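Local atomic coordinates of odorant-binding protein (Phormia regina, PDB entry 5DIC), a protein that probably binds long-chain fatty acids such as palmitic acid in the oral disk of the blowfly, as an odorant-binding protein of the PBP/GOBP family. Residues V68-L73 with K81-L86; D87-I92 with E106-A111; M45-T50 with D96-G101. One frame throughout, in Å; residues are numbered along the deposited sequence.

Contact 1: V68-L73 with K81-L86; sequences VVLEKL and KVKAAL. With PLM (palmitic acid), chain B.
Between Leu-70 and Val-82 no ring or amide is sandwiched: aliphatic branches alone meet across the helices, and the flat group to consider is the carboxylate of palmitic acid, whose O1 accepts a hydrogen bond from Lys-72 NZ at 2.6 Å, the nitrogen lying about 19° out of the carboxylate plane. The two segments belong to consecutive helices, 66-77 and 79-89, of the mainly helical PBP/GOBP fold. The axes of segments 68-73 and 81-86 run roughly antiparallel, at 143°, and approach to 10.0 Å.

Val-82 is the wedge of this interface. With CG1 anti to the backbone N (chi1 176°), its two methyls part to meet different residues: CG1 touches Leu-70 CD2 at 3.7 Å and also Val-69 CG1, whereas CG2 presses on Leu-73 CB at 3.7 Å. The Leu-70 and Val-82 side chains lie alongside each other with their ends pointing oppositely. Leu-70 CD2 also lies across the aliphatic stem of Lys-83 at CG (3.7 Å), while Lys-83 NZ forms a salt bridge with Glu-79. One turn on, Leu-86 splits its branches, CD1 against Leu-70 CG at 3.9 Å and CD2 tip to tip with Val-69 CG1.

Leu-73 and Lys-72 also line the ligand. Leu-73 turns its CB to Val-82 and its branches to the lipid chain, and a second palmitic acid touches it too; the nearest approach to the first is Leu-73 CD1 to palmitic acid atom CA, 3.5 Å.

Contact 2: D87-I92 with E106-A111; sequences DKCKNI and ECFEKA
Cys-89, at the start of a type I beta turn that runs to Ile-92, faces Cys-107 on the continuous helix 97-113 with their CA atoms 5.6 Å apart, and a weak Ile-92 N to Cys-89 O bond (3.4 Å) closes the turn. The two sulfurs are joined covalently, SG to SG 2.0 Å, with a torsion about the bond of -79°. Cys-107 reaches across to the bridge with its SG anti to the backbone N, whereas SG of Cys-89 lies beside its own N. This is one of the three disulfides of the insect odorant-binding fold, tying helix 79-89 to the last helix.

Cys-89 also sits over one face of the Phe-108 ring. Its CB makes a CH-pi contact 4.1 Å from the ring centroid and 26° off the normal, and its SG a sulfur-aromatic contact at 4.5 Å from the centroid, 16° off the normal. Ala-85 and Leu-86 pack against the same ring, which also touches bound palmitic acid. The turn delivers Ile-92 to the bridge from the side of Cys-107: its CD1 is 3.4 Å from Cys-107 CB, closer than usual van der Waals contact, and 3.5 Å from Cys-107 SG.

Contact 3: M45-T50 with D96-G101; sequences MKCFGT and DRCDTG
Asp-96 caps the N-terminus of the helix that brings Arg-97 against Thr-50 and Cys-98 against Cys-47: its OD1 accepts from Asp-99 N at 2.9 Å. The axes of segments 97-101 and 45-50 cross at 69° and approach to 7.7 Å. Arg-97 follows, its chain extended from CG to NE, and Thr-50 CG2 lies over one face of the guanidinium, 3.9 Å from Arg-97 NE. The charged end serves other partners, NH2 forming salt bridges with Glu-54 and Glu-23.

Cys-98 points at the facing helix and bonds to Cys-47, SG to SG 2.1 Å, with a torsion of 99° about the sulfur bond. The bridge ties helix 43-55 to the start of helix 97-113 and is one of the three disulfides of this odorant-binding protein. Asp-99 has its CB directed away, yet its carboxylate comes back: OD1 takes a 3.0 Å salt bridge from Lys-46 NZ, on the anti side and 31° out of the carboxylate plane, while OD2 accepts from Ala-95 N. An alanine in place of Lys-46 would remove the extended chain and is likely to leave Asp-99 OD1 without its charged mate.

Gly-101 lies against Thr-50, whose OG1 is 3.3 Å from Gly-101 CA; a modelled CB on Gly-101 would fall 2.0 Å from Thr-50 OG1. Thr-50 OG1 gives its proton to Lys-46 O (3.0 Å), which the Thr-50 N reaches from the opposite face. Covalent bridge, ion pair and close glycine contact together imply a junction fixed at several points; the Lys-46 to Asp-99 ion pair would probably respond to pH, whereas the disulfide would not, short of reduction.

Contacts 1 and 2 adjoin, with centres about 11 Å apart: both use helix 79-89, and Leu-86 CD2 packs on Phe-108 CZ at 3.8 Å. Contacts 2 and 3 share helix 97-113, their centres about 14 Å apart, and meet where Ile-92 O lies near Thr-100 CG2. Contacts 1 and 3, centres about 20 Å apart, do not touch and lie on opposite sides of the chain's centre. Along the chain, contact 1 falls between the two segments of contact 3 and closes before contact 2 opens, whereas the segments of 2 and 3 alternate. The loops closed by the two disulfides overlap along the sequence, fastening helix 97-113 to helices 43-55 and 79-89, with Phe-108 and Gly-101 near bound palmitic acid.

Contact 1: V68-L73 with K81-L86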
# COMPACT_ATOMS: atom_id res chain seq x y z
N VAL A 68 -10.24 3.90 7.12
CA VAL A 68 -8.89 3.62 7.57
C VAL A 68 -7.88 4.45 6.79
O VAL A 68 -6.97 5.03 7.37
CB VAL A 68 -8.57 2.12 7.54
CG1 VAL A 68 -7.14 1.89 7.96
CG2 VAL A 68 -9.52 1.35 8.43
N VAL A 69 -8.07 4.54 5.48
CA VAL A 69 -7.22 5.40 4.67
C VAL A 69 -7.28 6.84 5.19
O VAL A 69 -6.25 7.48 5.32
CB VAL A 69 -7.61 5.30 3.18
CG1 VAL A 69 -6.88 6.36 2.38
CG2 VAL A 69 -7.31 3.91 2.66
N LEU A 70 -8.49 7.35 5.41
CA LEU A 70 -8.61 8.69 5.96
C LEU A 70 -7.94 8.84 7.32
O LEU A 70 -7.24 9.83 7.57
CB LEU A 70 -10.09 9.09 6.05
CG LEU A 70 -10.72 9.39 4.69
CD1 LEU A 70 -12.23 9.28 4.78
CD2 LEU A 70 -10.34 10.78 4.17
N GLU A 71 -8.15 7.89 8.20
CA GLU A 71 -7.53 7.98 9.53
C GLU A 71 -6.01 8.09 9.43
O GLU A 71 -5.38 8.86 10.16
CB GLU A 71 -7.88 6.79 10.40
CG GLU A 71 -7.33 6.84 11.84
CD GLU A 71 -7.99 7.88 12.71
OE1 GLU A 71 -9.14 8.29 12.42
OE2 GLU A 71 -7.37 8.27 13.72
N LYS A 72 -5.44 7.30 8.54
CA LYS A 72 -4.00 7.23 8.42
C LYS A 72 -3.38 8.36 7.64
O LYS A 72 -2.24 8.76 7.92
CB LYS A 72 -3.55 5.88 7.91
CG LYS A 72 -3.87 4.75 8.89
CD LYS A 72 -3.37 3.41 8.38
CE LYS A 72 -3.78 2.28 9.29
NZ LYS A 72 -2.97 2.23 10.51
N LEU A 73 -4.07 8.88 6.61
CA LEU A 73 -3.48 9.85 5.72
C LEU A 73 -3.98 11.27 5.90
O LEU A 73 -3.25 12.21 5.56
CB LEU A 73 -3.69 9.47 4.26
CG LEU A 73 -3.10 8.16 3.77
CD1 LEU A 73 -3.38 8.04 2.29
CD2 LEU A 73 -1.62 8.09 4.04
N LYS A 81 -8.00 16.43 0.40
CA LYS A 81 -7.05 15.86 -0.55
C LYS A 81 -7.07 14.32 -0.56
O LYS A 81 -7.03 13.69 -1.62
CB LYS A 81 -5.64 16.40 -0.30
CG LYS A 81 -5.57 17.90 -0.62
CD LYS A 81 -4.39 18.65 -0.01
CE LYS A 81 -4.45 20.14 -0.36
NZ LYS A 81 -3.61 21.02 0.50
N VAL A 82 -7.20 13.73 0.61
CA VAL A 82 -7.27 12.29 0.70
C VAL A 82 -8.62 11.80 0.15
O VAL A 82 -8.67 10.81 -0.58
CB VAL A 82 -7.04 11.79 2.14
CG1 VAL A 82 -7.21 10.28 2.21
CG2 VAL A 82 -5.62 12.15 2.56
N LYS A 83 -9.71 12.52 0.42
CA LYS A 83 -11.03 12.15 -0.15
C LYS A 83 -10.99 12.22 -1.67
O LYS A 83 -11.56 11.37 -2.35
CB LYS A 83 -12.13 13.07 0.40
CG LYS A 83 -12.48 12.74 1.84
CD LYS A 83 -13.58 13.62 2.40
CE LYS A 83 -14.00 13.13 3.77
NZ LYS A 83 -15.05 13.96 4.41
N ALA A 84 -10.28 13.21 -2.21
CA ALA A 84 -10.18 13.33 -3.65
C ALA A 84 -9.39 12.16 -4.23
O ALA A 84 -9.75 11.60 -5.27
CB ALA A 84 -9.55 14.66 -4.03
N ALA A 85 -8.31 11.76 -3.56
CA ALA A 85 -7.52 10.60 -4.01
C ALA A 85 -8.33 9.31 -3.93
O ALA A 85 -8.27 8.47 -4.84
CB ALA A 85 -6.28 10.46 -3.17
N LEU A 86 -9.13 9.17 -2.88
CA LEU A 86 -10.04 8.04 -2.79
C LEU A 86 -11.01 8.02 -3.96
O LEU A 86 -11.23 6.97 -4.57
CB LEU A 86 -10.81 8.06 -1.46
CG LEU A 86 -10.01 7.57 -0.26
CD1 LEU A 86 -10.63 8.07 1.02
CD2 LEU A 86 -9.91 6.07 -0.25
C1 PLM B . 0.41 0.65 10.09
O1 PLM B . -0.57 1.41 9.84
O2 PLM B . 0.25 -0.51 10.50
C2 PLM B . 1.83 1.07 9.84
C3 PLM B . 1.95 2.40 9.11
C4 PLM B . 1.56 2.26 7.65
C5 PLM B . 2.04 3.49 6.90
C6 PLM B . 1.42 3.58 5.53
C7 PLM B . -0.02 4.05 5.63
C8 PLM B . -0.47 4.31 4.22
C9 PLM B . -1.97 4.17 4.20
CA PLM B . -2.64 4.72 2.95
CB PLM B . -3.26 3.69 2.03
CC PLM B . -3.44 4.22 0.61
CD PLM B . -2.93 3.21 -0.42
CE PLM B . -3.75 1.91 -0.47
CF PLM B . -3.28 0.99 -1.61
CG PLM B . -4.08 -0.29 -1.79

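Contact 2: D87-I92 with E106-A111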
# COMPACT_ATOMS: atom_id res chain seq x y z
N ASP A 87 -11.58 9.18 -4.29
CA ASP A 87 -12.56 9.22 -5.36
C ASP A 87 -11.95 8.78 -6.68
O ASP A 87 -12.60 8.14 -7.51
CB ASP A 87 -13.12 10.62 -5.54
CG ASP A 87 -14.20 10.96 -4.51
OD1 ASP A 87 -14.77 10.05 -3.88
OD2 ASP A 87 -14.49 12.17 -4.37
N LYS A 88 -10.69 9.14 -6.89
CA LYS A 88 -9.99 8.82 -8.13
C LYS A 88 -9.42 7.42 -8.21
O LYS A 88 -9.30 6.87 -9.31
CB LYS A 88 -8.90 9.84 -8.34
CG LYS A 88 -9.51 11.20 -8.58
CD LYS A 88 -8.92 11.95 -9.75
CE LYS A 88 -7.65 12.69 -9.36
NZ LYS A 88 -7.05 13.36 -10.55
N CYS A 89 -9.09 6.82 -7.07
CA CYS A 89 -8.33 5.58 -7.08
C CYS A 89 -9.06 4.36 -6.61
O CYS A 89 -8.61 3.23 -6.87
CB CYS A 89 -7.08 5.76 -6.23
SG CYS A 89 -5.95 7.03 -6.85
N LYS A 90 -10.15 4.52 -5.89
CA LYS A 90 -10.64 3.39 -5.13
C LYS A 90 -11.32 2.34 -5.99
O LYS A 90 -11.48 1.21 -5.52
CB LYS A 90 -11.59 3.85 -4.04
CG LYS A 90 -12.93 4.28 -4.57
CD LYS A 90 -13.75 4.90 -3.46
CE LYS A 90 -15.14 5.19 -3.99
NZ LYS A 90 -15.97 5.70 -2.87
N ASN A 91 -11.70 2.69 -7.23
CA ASN A 91 -12.40 1.75 -8.11
C ASN A 91 -11.54 1.05 -9.13
O ASN A 91 -12.04 0.32 -9.97
CB ASN A 91 -13.54 2.45 -8.85
CG ASN A 91 -14.59 2.99 -7.91
OD1 ASN A 91 -15.06 2.28 -7.02
ND2 ASN A 91 -14.97 4.26 -8.09
N ILE A 92 -10.24 1.23 -9.04
CA ILE A 92 -9.34 0.62 -9.97
C ILE A 92 -9.28 -0.90 -9.80
O ILE A 92 -9.17 -1.41 -8.69
CB ILE A 92 -7.95 1.22 -9.79
CG1 ILE A 92 -8.00 2.61 -10.43
CG2 ILE A 92 -6.88 0.36 -10.46
CD1 ILE A 92 -6.80 3.45 -10.13
N GLU A 106 -0.43 2.43 -7.13
CA GLU A 106 0.15 3.34 -8.11
C GLU A 106 -0.68 4.60 -8.31
O GLU A 106 -0.14 5.70 -8.44
CB GLU A 106 0.35 2.65 -9.47
CG GLU A 106 1.44 1.56 -9.53
CD GLU A 106 2.53 1.82 -10.57
OE1 GLU A 106 3.46 2.60 -10.26
OE2 GLU A 106 2.50 1.23 -11.68
N CYS A 107 -2.00 4.43 -8.25
CA CYS A 107 -2.90 5.56 -8.37
C CYS A 107 -2.73 6.51 -7.18
O CYS A 107 -2.66 7.73 -7.37
CB CYS A 107 -4.33 5.10 -8.53
SG CYS A 107 -5.56 6.41 -8.76
N PHE A 108 -2.65 5.97 -5.97
CA PHE A 108 -2.43 6.83 -4.80
C PHE A 108 -1.08 7.54 -4.87
O PHE A 108 -0.97 8.70 -4.48
CB PHE A 108 -2.57 6.04 -3.50
CG PHE A 108 -3.98 5.94 -3.01
CD1 PHE A 108 -4.57 6.95 -2.25
CD2 PHE A 108 -4.72 4.81 -3.27
CE1 PHE A 108 -5.86 6.84 -1.80
CE2 PHE A 108 -6.02 4.69 -2.80
CZ PHE A 108 -6.58 5.71 -2.07
N GLU A 109 -0.06 6.85 -5.36
CA GLU A 109 1.25 7.48 -5.51
C GLU A 109 1.18 8.62 -6.51
O GLU A 109 1.83 9.65 -6.34
CB GLU A 109 2.32 6.46 -5.89
CG GLU A 109 2.78 5.56 -4.74
CD GLU A 109 3.42 6.32 -3.58
OE1 GLU A 109 3.94 7.44 -3.78
OE2 GLU A 109 3.44 5.80 -2.45
N LYS A 110 0.42 8.44 -7.59
CA LYS A 110 0.24 9.50 -8.57
C LYS A 110 -0.47 10.69 -7.92
O LYS A 110 -0.07 11.83 -8.13
CB LYS A 110 -0.52 8.97 -9.78
CG LYS A 110 -0.81 10.01 -10.84
CD LYS A 110 -1.46 9.35 -12.05
CE LYS A 110 -1.50 10.27 -13.27
NZ LYS A 110 -1.41 9.50 -14.54
N ALA A 111 -1.50 10.42 -7.13
CA ALA A 111 -2.22 11.47 -6.41
C ALA A 111 -1.28 12.24 -5.48
O ALA A 111 -1.32 13.47 -5.41
CB ALA A 111 -3.40 10.89 -5.63

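Contact 3: M45-T50 with D96-G101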
# COMPACT_ATOMS: atom_id res chain seq x y z
N MET A 45 6.28 -9.35 -5.57
CA MET A 45 6.32 -8.02 -4.98
C MET A 45 4.96 -7.32 -5.01
O MET A 45 4.59 -6.64 -4.05
CB MET A 45 7.40 -7.17 -5.66
CG MET A 45 8.81 -7.68 -5.40
SD MET A 45 10.06 -6.94 -6.45
CE MET A 45 10.04 -5.28 -5.80
N LYS A 46 4.21 -7.50 -6.10
CA LYS A 46 2.85 -6.98 -6.14
C LYS A 46 1.97 -7.64 -5.09
O LYS A 46 1.17 -6.98 -4.44
CB LYS A 46 2.24 -7.19 -7.53
CG LYS A 46 2.92 -6.40 -8.64
CD LYS A 46 2.16 -6.62 -9.96
CE LYS A 46 2.73 -5.92 -11.16
NZ LYS A 46 1.88 -6.30 -12.33
N CYS A 47 2.12 -8.95 -4.93
CA CYS A 47 1.36 -9.60 -3.89
C CYS A 47 1.77 -9.15 -2.49
O CYS A 47 0.91 -8.95 -1.64
CB CYS A 47 1.49 -11.10 -3.97
SG CYS A 47 0.66 -11.87 -5.39
N PHE A 48 3.08 -8.97 -2.27
CA PHE A 48 3.53 -8.40 -1.01
C PHE A 48 2.83 -7.07 -0.72
O PHE A 48 2.35 -6.86 0.39
CB PHE A 48 5.05 -8.16 -1.04
CG PHE A 48 5.51 -7.39 0.17
CD1 PHE A 48 5.54 -6.02 0.13
CD2 PHE A 48 5.83 -8.01 1.35
CE1 PHE A 48 5.84 -5.27 1.25
CE2 PHE A 48 6.16 -7.30 2.47
CZ PHE A 48 6.15 -5.93 2.43
N GLY A 49 2.80 -6.18 -1.69
CA GLY A 49 2.23 -4.87 -1.46
C GLY A 49 0.75 -4.98 -1.15
O GLY A 49 0.25 -4.31 -0.27
N THR A 50 0.05 -5.82 -1.92
CA THR A 50 -1.37 -6.06 -1.65
C THR A 50 -1.59 -6.56 -0.25
O THR A 50 -2.45 -6.05 0.49
CB THR A 50 -1.92 -7.01 -2.73
OG1 THR A 50 -1.78 -6.42 -4.02
CG2 THR A 50 -3.35 -7.31 -2.54
N ASP A 96 -5.77 -9.43 -11.42
CA ASP A 96 -5.94 -10.40 -10.34
C ASP A 96 -5.80 -9.64 -9.02
O ASP A 96 -5.52 -8.43 -9.04
CB ASP A 96 -4.98 -11.60 -10.50
CG ASP A 96 -3.52 -11.21 -10.55
OD1 ASP A 96 -3.13 -10.19 -9.95
OD2 ASP A 96 -2.72 -12.00 -11.14
N ARG A 97 -5.93 -10.34 -7.89
CA ARG A 97 -5.84 -9.69 -6.57
C ARG A 97 -4.59 -8.81 -6.46
O ARG A 97 -4.63 -7.65 -6.00
CB ARG A 97 -5.82 -10.75 -5.47
CG ARG A 97 -5.30 -10.24 -4.13
CD ARG A 97 -5.36 -11.29 -3.03
NE ARG A 97 -4.63 -10.88 -1.84
CZ ARG A 97 -3.39 -11.28 -1.54
NH1 ARG A 97 -2.70 -12.10 -2.31
NH2 ARG A 97 -2.85 -10.83 -0.43
N CYS A 98 -3.45 -9.38 -6.83
CA CYS A 98 -2.18 -8.68 -6.59
C CYS A 98 -1.96 -7.52 -7.54
O CYS A 98 -1.43 -6.46 -7.16
CB CYS A 98 -1.03 -9.67 -6.62
SG CYS A 98 -1.20 -10.95 -5.38
N ASP A 99 -2.36 -7.70 -8.79
CA ASP A 99 -2.26 -6.60 -9.75
C ASP A 99 -3.23 -5.47 -9.40
O ASP A 99 -2.92 -4.30 -9.58
CB ASP A 99 -2.45 -7.14 -11.16
CG ASP A 99 -2.13 -6.13 -12.23
OD1 ASP A 99 -1.01 -5.58 -12.25
OD2 ASP A 99 -3.05 -5.86 -13.02
N THR A 100 -4.42 -5.80 -8.91
CA THR A 100 -5.35 -4.78 -8.41
C THR A 100 -4.77 -3.95 -7.27
O THR A 100 -4.79 -2.72 -7.31
CB THR A 100 -6.68 -5.44 -7.98
OG1 THR A 100 -7.31 -5.93 -9.16
CG2 THR A 100 -7.60 -4.46 -7.23
N GLY A 101 -4.18 -4.63 -6.29
CA GLY A 101 -3.57 -3.88 -5.19
C GLY A 101 -2.45 -2.99 -5.69
O GLY A 101 -2.36 -1.82 -5.29